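Local coordinates for protein telomere length regulator taz1 (Schizosaccharomyces pombe, PDB 4ZMI) that binds double-stranded telomeric DNA and regulates telomere length and function, this chain being its helical domain, at residues Gln16-Met21 with Asn62-Thr67; Asp126-Ala131 with Gly139-Leu144; Asp162-Ile167 with Thr174-Leu179. All coordinates share one frame; numbering follows the deposited sequence.

How the contacts relate
The three contacts all belong to the all-helical domain of Taz1 and follow one another along the chain without overlapping. Contact 1 joins helix 5-35 to helix 52-68. Contact 2, on the opposite side of the chain's centre from it, joins helices 118-130 and 137-154; their centres lie about 25 Å apart. Contact 3 pairs the short helices 163-168 and 176-182, the first following helix 137-154 in the chain. Contacts 2 and 3 touch, Leu-129 CD2 packing 4.0 Å from Leu-179 CB, so the two packing regions adjoin, centres about 16 Å apart. Contact 1 lies apart, its nearest atoms about 14 Å from contact 2 and about 17 Å from contact 3.

Contact 1: Gln16-Met21 with Asn62-Thr67; sequences QNIANM and NEQLTT
Ile-18 and Leu-65 meet where two helices of an all-helical domain, the long helix 5-35 and helix 52-68, pass each other in roughly opposite directions. The touch is methyl to methyl: Ile-18 CG2 lies 3.7 Å from Leu-65 CD1, and the two side chains cross obliquely. Branched aliphatic residues suit a buried place like this, since they cover a neighbour without bringing polar atoms that would need partners. In Ile-18 the CB bond already faces the other helix, and CG1 sits beside the backbone N (chi1 -65°), which leaves CG2 anti to it. Leu-65 starts off along the flank of its helix, but its CG is anti to the backbone N (chi1 -174°), and this swing brings the CD1 branch in to the isoleucine. The nearest alpha carbons of the two segments are Ile-18 CA and Leu-65 CA, at 8.0 Å. At the margin Gln-64, long and flexible enough to keep its amide at the edge, ends with NE2 at 4.5 Å from Ile-18 CD1.

Around this pair, Phe-61 from helix 52-68 lies against both Ile-18 and Met-21, and Tyr-69 covers more of the isoleucine. Helix 95-107 closes in as well, Ile-101 and Thr-105 touching Leu-65 and Pro-97 touching Ala-19. The helix that carries Ile-18 is kinked just before it, where the N atoms of Gln-16 and Asn-17 lack bonds to the preceding turn. Helical bonding has resumed by Asn-20, whose N reaches Gln-16 O at 3.0 Å.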
loop_
_atom_site.group_PDB
_atom_site.type_symbol
_atom_site.label_atom_id
_atom_site.label_comp_id
_atom_site.label_asym_id
_atom_site.label_seq_id
_atom_site.Cartn_x
_atom_site.Cartn_y
_atom_site.Cartn_z
ATOM N N GLN A 16 -13.587 -6.992 -12.611
ATOM C CA GLN A 16 -14.213 -5.710 -12.889
ATOM C C GLN A 16 -15.326 -5.410 -11.887
ATOM O O GLN A 16 -15.510 -4.260 -11.492
ATOM C CB GLN A 16 -14.729 -5.644 -14.326
ATOM C CG GLN A 16 -14.583 -4.265 -14.963
ATOM C CD GLN A 16 -13.224 -4.054 -15.610
ATOM O OE1 GLN A 16 -12.623 -4.994 -16.135
ATOM N NE2 GLN A 16 -12.735 -2.814 -15.577
ATOM N N ASN A 17 -16.037 -6.444 -11.447
ATOM C CA ASN A 17 -17.133 -6.253 -10.499
ATOM C C ASN A 17 -16.701 -5.826 -9.098
ATOM O O ASN A 17 -17.261 -4.894 -8.530
ATOM C CB ASN A 17 -18.017 -7.497 -10.405
ATOM C CG ASN A 17 -19.137 -7.330 -9.391
ATOM O OD1 ASN A 17 -19.114 -7.935 -8.314
ATOM N ND2 ASN A 17 -20.116 -6.487 -9.722
ATOM N N ILE A 18 -15.724 -6.527 -8.533
ATOM C CA ILE A 18 -15.210 -6.169 -7.223
ATOM C C ILE A 18 -14.568 -4.795 -7.301
ATOM O O ILE A 18 -14.712 -3.973 -6.390
ATOM C CB ILE A 18 -14.177 -7.187 -6.728
ATOM C CG1 ILE A 18 -14.834 -8.559 -6.496
ATOM C CG2 ILE A 18 -13.447 -6.657 -5.482
ATOM C CD1 ILE A 18 -16.026 -8.514 -5.551
ATOM N N ALA A 19 -13.870 -4.546 -8.406
ATOM C CA ALA A 19 -13.298 -3.232 -8.657
ATOM C C ALA A 19 -14.359 -2.134 -8.583
ATOM O O ALA A 19 -14.110 -1.063 -8.021
ATOM C CB ALA A 19 -12.584 -3.199 -9.998
ATOM N N ASN A 20 -15.542 -2.398 -9.137
ATOM C CA ASN A 20 -16.627 -1.416 -9.111
ATOM C C ASN A 20 -17.121 -1.086 -7.706
ATOM O O ASN A 20 -17.211 0.087 -7.338
ATOM C CB ASN A 20 -17.808 -1.857 -9.983
ATOM C CG ASN A 20 -17.597 -1.544 -11.444
ATOM O OD1 ASN A 20 -16.696 -0.782 -11.800
ATOM N ND2 ASN A 20 -18.431 -2.128 -12.305
ATOM N N MET A 21 -17.446 -2.114 -6.927
ATOM C CA MET A 21 -17.847 -1.906 -5.538
ATOM C C MET A 21 -16.713 -1.215 -4.777
ATOM O O MET A 21 -16.950 -0.454 -3.839
ATOM C CB MET A 21 -18.199 -3.235 -4.865
ATOM C CG MET A 21 -19.159 -4.108 -5.656
ATOM S SD MET A 21 -19.016 -5.843 -5.174
ATOM C CE MET A 21 -19.456 -5.764 -3.437
ATOM N N ASN A 62 -13.394 -5.781 2.557
ATOM C CA ASN A 62 -11.963 -6.063 2.518
ATOM C C ASN A 62 -11.655 -7.475 2.943
ATOM O O ASN A 62 -10.753 -8.100 2.417
ATOM C CB ASN A 62 -11.202 -5.091 3.417
ATOM C CG ASN A 62 -9.745 -5.440 3.553
ATOM O OD1 ASN A 62 -9.333 -6.032 4.548
ATOM N ND2 ASN A 62 -8.947 -5.057 2.564
ATOM N N GLU A 63 -12.406 -7.963 3.916
ATOM C CA GLU A 63 -12.294 -9.340 4.358
ATOM C C GLU A 63 -12.593 -10.347 3.237
ATOM O O GLU A 63 -11.823 -11.291 3.047
ATOM C CB GLU A 63 -13.232 -9.595 5.531
ATOM C CG GLU A 63 -13.258 -11.040 5.984
ATOM C CD GLU A 63 -12.143 -11.349 6.948
ATOM O OE1 GLU A 63 -11.484 -10.388 7.405
ATOM O OE2 GLU A 63 -11.933 -12.545 7.248
ATOM N N GLN A 64 -13.700 -10.160 2.512
ATOM C CA GLN A 64 -14.058 -11.074 1.419
ATOM C C GLN A 64 -12.963 -11.025 0.372
ATOM O O GLN A 64 -12.472 -12.061 -0.069
ATOM C CB GLN A 64 -15.419 -10.733 0.772
ATOM C CG GLN A 64 -15.834 -11.707 -0.374
ATOM C CD GLN A 64 -16.798 -11.103 -1.409
ATOM O OE1 GLN A 64 -17.440 -10.080 -1.161
ATOM N NE2 GLN A 64 -16.891 -11.740 -2.578
ATOM N N LEU A 65 -12.581 -9.809 -0.007
ATOM C CA LEU A 65 -11.515 -9.583 -0.977
ATOM C C LEU A 65 -10.277 -10.392 -0.610
ATOM O O LEU A 65 -9.750 -11.164 -1.410
ATOM C CB LEU A 65 -11.170 -8.097 -0.996
ATOM C CG LEU A 65 -10.168 -7.582 -2.022
ATOM C CD1 LEU A 65 -10.644 -7.875 -3.419
ATOM C CD2 LEU A 65 -10.012 -6.094 -1.834
ATOM N N THR A 66 -9.855 -10.227 0.635
ATOM C CA THR A 66 -8.650 -10.845 1.166
ATOM C C THR A 66 -8.727 -12.369 1.226
ATOM O O THR A 66 -7.806 -13.055 0.799
ATOM C CB THR A 66 -8.373 -10.283 2.558
ATOM O OG1 THR A 66 -7.767 -8.989 2.424
ATOM C CG2 THR A 66 -7.464 -11.196 3.348
ATOM N N THR A 67 -9.822 -12.891 1.765
ATOM C CA THR A 67 -9.979 -14.330 1.945
ATOM C C THR A 67 -10.312 -15.028 0.640
ATOM O O THR A 67 -9.716 -16.050 0.304
ATOM C CB THR A 67 -11.073 -14.661 2.972
ATOM O OG1 THR A 67 -10.687 -14.153 4.256
ATOM C CG2 THR A 67 -11.261 -16.175 3.075
#

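Contact 2: Asp126-Ala131 with Gly139-Leu144; sequences DALLSA and GDALVL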
loop_
_atom_site.group_PDB
_atom_site.type_symbol
_atom_site.label_atom_id
_atom_site.label_comp_id
_atom_site.label_asym_id
_atom_site.label_seq_id
_atom_site.Cartn_x
_atom_site.Cartn_y
_atom_site.Cartn_z
ATOM N N ASP A 126 5.909 -1.845 -3.118
ATOM C CA ASP A 126 5.617 -2.475 -4.403
ATOM C C ASP A 126 5.912 -1.492 -5.521
ATOM O O ASP A 126 6.575 -1.833 -6.492
ATOM C CB ASP A 126 4.172 -2.933 -4.479
ATOM C CG ASP A 126 3.863 -3.673 -5.769
ATOM O OD1 ASP A 126 4.611 -4.616 -6.118
ATOM O OD2 ASP A 126 2.873 -3.301 -6.438
ATOM N N ALA A 127 5.444 -0.259 -5.364
ATOM C CA ALA A 127 5.764 0.808 -6.316
ATOM C C ALA A 127 7.262 0.974 -6.447
ATOM O O ALA A 127 7.794 1.048 -7.552
ATOM C CB ALA A 127 5.126 2.131 -5.886
ATOM N N LEU A 128 7.955 1.009 -5.319
ATOM C CA LEU A 128 9.403 1.161 -5.363
ATOM C C LEU A 128 10.097 0.007 -6.067
ATOM O O LEU A 128 11.169 0.183 -6.647
ATOM C CB LEU A 128 9.969 1.317 -3.954
ATOM C CG LEU A 128 9.681 2.632 -3.220
ATOM C CD1 LEU A 128 10.354 2.623 -1.852
ATOM C CD2 LEU A 128 10.166 3.825 -4.039
ATOM N N LEU A 129 9.500 -1.181 -6.001
ATOM C CA LEU A 129 10.116 -2.372 -6.585
ATOM C C LEU A 129 9.789 -2.456 -8.064
ATOM O O LEU A 129 10.527 -3.040 -8.833
ATOM C CB LEU A 129 9.628 -3.639 -5.885
ATOM C CG LEU A 129 10.214 -3.887 -4.499
ATOM C CD1 LEU A 129 9.310 -4.822 -3.717
ATOM C CD2 LEU A 129 11.593 -4.473 -4.611
ATOM N N SER A 130 8.668 -1.862 -8.445
ATOM C CA SER A 130 8.159 -1.983 -9.798
ATOM C C SER A 130 8.906 -1.087 -10.759
ATOM O O SER A 130 9.208 -1.477 -11.877
ATOM C CB SER A 130 6.698 -1.580 -9.821
ATOM O OG SER A 130 5.923 -2.552 -9.174
ATOM N N ALA A 131 9.181 0.134 -10.325
ATOM C CA ALA A 131 9.729 1.123 -11.232
ATOM C C ALA A 131 11.129 0.787 -11.741
ATOM O O ALA A 131 12.093 0.758 -10.979
ATOM C CB ALA A 131 9.721 2.492 -10.585
ATOM N N GLY A 139 10.025 9.399 -6.540
ATOM C CA GLY A 139 10.312 10.392 -5.523
ATOM C C GLY A 139 9.205 10.519 -4.498
ATOM O O GLY A 139 9.470 10.479 -3.302
ATOM N N ASP A 140 7.966 10.656 -4.970
ATOM C CA ASP A 140 6.781 10.649 -4.112
ATOM C C ASP A 140 6.672 9.377 -3.251
ATOM O O ASP A 140 6.200 9.424 -2.113
ATOM C CB ASP A 140 5.511 10.803 -4.968
ATOM C CG ASP A 140 5.470 12.132 -5.744
ATOM O OD1 ASP A 140 6.454 12.912 -5.680
ATOM O OD2 ASP A 140 4.458 12.393 -6.433
ATOM N N ALA A 141 7.085 8.237 -3.798
ATOM C CA ALA A 141 7.009 6.988 -3.049
ATOM C C ALA A 141 8.066 6.956 -1.945
ATOM O O ALA A 141 7.799 6.503 -0.833
ATOM C CB ALA A 141 7.142 5.792 -3.977
ATOM N N LEU A 142 9.260 7.451 -2.238
ATOM C CA LEU A 142 10.265 7.592 -1.189
ATOM C C LEU A 142 9.774 8.486 -0.059
ATOM O O LEU A 142 9.976 8.190 1.122
ATOM C CB LEU A 142 11.571 8.123 -1.755
ATOM C CG LEU A 142 12.265 7.029 -2.567
ATOM C CD1 LEU A 142 13.496 7.567 -3.292
ATOM C CD2 LEU A 142 12.632 5.874 -1.660
ATOM N N VAL A 143 9.094 9.567 -0.409
ATOM C CA VAL A 143 8.701 10.523 0.618
ATOM C C VAL A 143 7.610 9.917 1.492
ATOM O O VAL A 143 7.696 9.935 2.724
ATOM C CB VAL A 143 8.297 11.881 0.008
ATOM C CG1 VAL A 143 7.770 12.812 1.077
ATOM C CG2 VAL A 143 9.508 12.506 -0.691
ATOM N N LEU A 144 6.611 9.329 0.850
ATOM C CA LEU A 144 5.561 8.647 1.576
ATOM C C LEU A 144 6.154 7.511 2.418
ATOM O O LEU A 144 5.694 7.235 3.518
ATOM C CB LEU A 144 4.524 8.139 0.596
ATOM C CG LEU A 144 3.215 7.706 1.245
ATOM C CD1 LEU A 144 2.540 8.877 1.907
ATOM C CD2 LEU A 144 2.286 7.068 0.214
#
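The backbone O of Asp-126, on the helix whose Leu-128 packs against Ala-141 and Leu-142, is gripped twice by Ser-130. Ser-130 N gives it the ordinary helical bond at 2.9 Å, and Ser-130 OG adds another, also 2.9 Å long. The hydroxyl comes from above the carbonyl plane, 45° out of it, with a C=O...OG angle of 134°. Serine is apt here: buried near the end of helix 118-130, its short side chain satisfies its own hydroxyl on the preceding turn. The Asp-126 carboxylate is buried too, and bonds from OD1 to Ser-79 OG and from OD2 to Phe-78 N satisfy it and would probably favour its charged form.

Across the contact everything is apolar. Leu-128 holds CG beside its backbone N (chi1 -71°), which aims its forked end at helix 137-154. CD2 rests 3.6 Å from Ala-141 CB, while CD1 is 4.0 Å from Leu-142 CD2, the two leucines crossing at about a right angle. Alanine fits because its single methyl lets the backbones draw near, Leu-128 CA and Ala-141 CA being 6.7 Å apart. Leu-142 leaves its helix along the flank, and its end bends back to meet the fork. An alanine in place of Leu-128 would probably open a gap beside the Ala-141 methyl and leave the end of Leu-142 without its partner on helix 118-130.

The two helices run antiparallel, joined by a short link, as a helical hairpin. Tyr-138 OH ties it further by bonding Leu-128 O. Helix 214-229 sets Phe-224 against Ala-127 and Ala-141, and helix 192-203 brings Leu-196 against both Leu-128 and Leu-142.

Contact 3: Asp162-Ile167 with Thr174-Leu179; sequences DASEFI and TSLDAL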
loop_
_atom_site.group_PDB
_atom_site.type_symbol
_atom_site.label_atom_id
_atom_site.label_comp_id
_atom_site.label_asym_id
_atom_site.label_seq_id
_atom_site.Cartn_x
_atom_site.Cartn_y
_atom_site.Cartn_z
ATOM N N ASP A 162 13.830 -4.277 13.066
ATOM C CA ASP A 162 14.921 -4.036 12.114
ATOM C C ASP A 162 14.386 -3.565 10.793
ATOM O O ASP A 162 13.234 -3.790 10.482
ATOM C CB ASP A 162 15.651 -5.350 11.819
ATOM C CG ASP A 162 16.472 -5.808 12.970
ATOM O OD1 ASP A 162 16.587 -5.035 13.940
ATOM O OD2 ASP A 162 17.020 -6.920 12.909
ATOM N N ALA A 163 15.240 -2.972 9.981
ATOM C CA ALA A 163 14.810 -2.539 8.667
ATOM C C ALA A 163 14.313 -3.719 7.810
ATOM O O ALA A 163 13.377 -3.573 7.018
ATOM C CB ALA A 163 15.945 -1.794 7.979
ATOM N N SER A 164 14.933 -4.884 7.998
ATOM C CA SER A 164 14.622 -6.107 7.234
ATOM C C SER A 164 13.230 -6.585 7.498
ATOM O O SER A 164 12.492 -6.952 6.586
ATOM C CB SER A 164 15.554 -7.253 7.641
ATOM O OG SER A 164 16.825 -7.103 7.043
ATOM N N GLU A 165 12.899 -6.609 8.780
ATOM C CA GLU A 165 11.610 -7.087 9.234
ATOM C C GLU A 165 10.561 -6.044 8.825
ATOM O O GLU A 165 9.496 -6.390 8.342
ATOM C CB GLU A 165 11.679 -7.342 10.741
ATOM C CG GLU A 165 10.457 -7.954 11.384
ATOM C CD GLU A 165 10.776 -8.552 12.754
ATOM O OE1 GLU A 165 11.494 -7.892 13.547
ATOM O OE2 GLU A 165 10.332 -9.696 13.018
ATOM N N PHE A 166 10.900 -4.765 8.954
ATOM C CA PHE A 166 10.001 -3.672 8.559
ATOM C C PHE A 166 9.601 -3.788 7.078
ATOM O O PHE A 166 8.458 -3.586 6.718
ATOM C CB PHE A 166 10.698 -2.326 8.820
ATOM C CG PHE A 166 9.804 -1.138 8.655
ATOM C CD1 PHE A 166 9.104 -0.626 9.743
ATOM C CD2 PHE A 166 9.659 -0.534 7.422
ATOM C CE1 PHE A 166 8.281 0.459 9.606
ATOM C CE2 PHE A 166 8.829 0.556 7.284
ATOM C CZ PHE A 166 8.146 1.051 8.371
ATOM N N ILE A 167 10.560 -4.132 6.231
ATOM C CA ILE A 167 10.336 -4.257 4.799
ATOM C C ILE A 167 9.656 -5.573 4.398
ATOM O O ILE A 167 8.629 -5.565 3.732
ATOM C CB ILE A 167 11.678 -4.149 4.058
ATOM C CG1 ILE A 167 12.216 -2.702 4.169
ATOM C CG2 ILE A 167 11.540 -4.652 2.607
ATOM C CD1 ILE A 167 13.684 -2.584 3.851
ATOM N N THR A 174 10.756 -13.283 0.494
ATOM C CA THR A 174 11.321 -13.976 1.635
ATOM C C THR A 174 12.650 -13.408 2.117
ATOM O O THR A 174 13.066 -13.684 3.241
ATOM C CB THR A 174 11.528 -15.477 1.304
ATOM O OG1 THR A 174 12.362 -15.602 0.148
ATOM C CG2 THR A 174 10.201 -16.124 1.006
ATOM N N SER A 175 13.330 -12.630 1.279
ATOM C CA SER A 175 14.600 -12.067 1.707
ATOM C C SER A 175 14.910 -10.786 0.958
ATOM O O SER A 175 14.343 -10.530 -0.105
ATOM C CB SER A 175 15.715 -13.070 1.455
ATOM O OG SER A 175 15.981 -13.106 0.059
ATOM N N LEU A 176 15.808 -9.976 1.514
ATOM C CA LEU A 176 16.244 -8.757 0.840
ATOM C C LEU A 176 16.916 -9.061 -0.503
ATOM O O LEU A 176 16.756 -8.317 -1.466
ATOM C CB LEU A 176 17.185 -7.947 1.734
ATOM C CG LEU A 176 16.478 -7.330 2.934
ATOM C CD1 LEU A 176 17.410 -6.397 3.700
ATOM C CD2 LEU A 176 15.203 -6.591 2.501
ATOM N N ASP A 177 17.659 -10.156 -0.575
ATOM C CA ASP A 177 18.310 -10.512 -1.829
ATOM C C ASP A 177 17.268 -10.753 -2.895
ATOM O O ASP A 177 17.383 -10.258 -4.014
ATOM C CB ASP A 177 19.141 -11.767 -1.661
ATOM C CG ASP A 177 20.594 -11.505 -1.850
ATOM O OD1 ASP A 177 21.311 -11.505 -0.833
ATOM O OD2 ASP A 177 21.011 -11.276 -3.012
ATOM N N ALA A 178 16.246 -11.516 -2.514
ATOM C CA ALA A 178 15.136 -11.863 -3.383
ATOM C C ALA A 178 14.533 -10.629 -4.036
ATOM O O ALA A 178 14.142 -10.655 -5.203
ATOM C CB ALA A 178 14.080 -12.613 -2.592
ATOM N N LEU A 179 14.473 -9.534 -3.293
ATOM C CA LEU A 179 13.952 -8.303 -3.865
ATOM C C LEU A 179 14.766 -7.896 -5.082
ATOM O O LEU A 179 14.220 -7.345 -6.034
ATOM C CB LEU A 179 13.943 -7.173 -2.838
ATOM C CG LEU A 179 13.149 -7.384 -1.550
ATOM C CD1 LEU A 179 13.073 -6.088 -0.779
ATOM C CD2 LEU A 179 11.770 -7.830 -1.892
#
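Leu-176 reaches across to Ile-167 and Ser-164 and is itself more covered by the other segment than any other residue of the contact. The apolar part centres on one methyl. Ile-167 CG2 lies 4.1 Å from Leu-176 CD2 and 4.0 Å from Leu-179 CD1, so it serves two leucines one helical turn apart. Ile-167 crosses Leu-176 at about a right angle and meets Leu-179 at a slant. Beta branching explains the choice of isoleucine: with CG1 beside the backbone N (chi1 -69°), the second branch, CG2, is left to face the leucines from close to the backbone. The CB bond of Leu-179 faces the other helix, whereas Leu-176 sets out along the flank and only its fork turns in.

A polar group meets an apolar one at the more open edge, where Ser-164 OG stands 3.5 Å from Leu-176 CD1. This is plain van der Waals contact; serine is small enough to let the leucine methyl settle beside its turn.

No hydrogen bond crosses between the segments. Ser-175 is the N-cap of helix 176-182: its OG accepts from Ala-178 N at 3.0 Å, nearly straight with an N-H...O angle of 162°. Serine suits this position because its short side chain can curl over the first turn (chi1 74°) and satisfy an amide that has no preceding turn to bond. On the other helix, Phe-166 N bonds Asp-162 O at 3.0 Å, and Phe-166 O accepts from Arg-121 NH1.

A cation-pi contact with the Phe-166 ring means that Arg-121 holds this residue twice.

Two short helices joined by a short loop thus pack at an angle within the all-helical domain. The end of helix 163-168 (Leu-168) and the loop after it (Leu-171, Tyr-173) form the site of a bound magnesium ion; Leu-179, touching Leu-171 and Tyr-173, lies close to that site, its side chain about 8 Å from the ion.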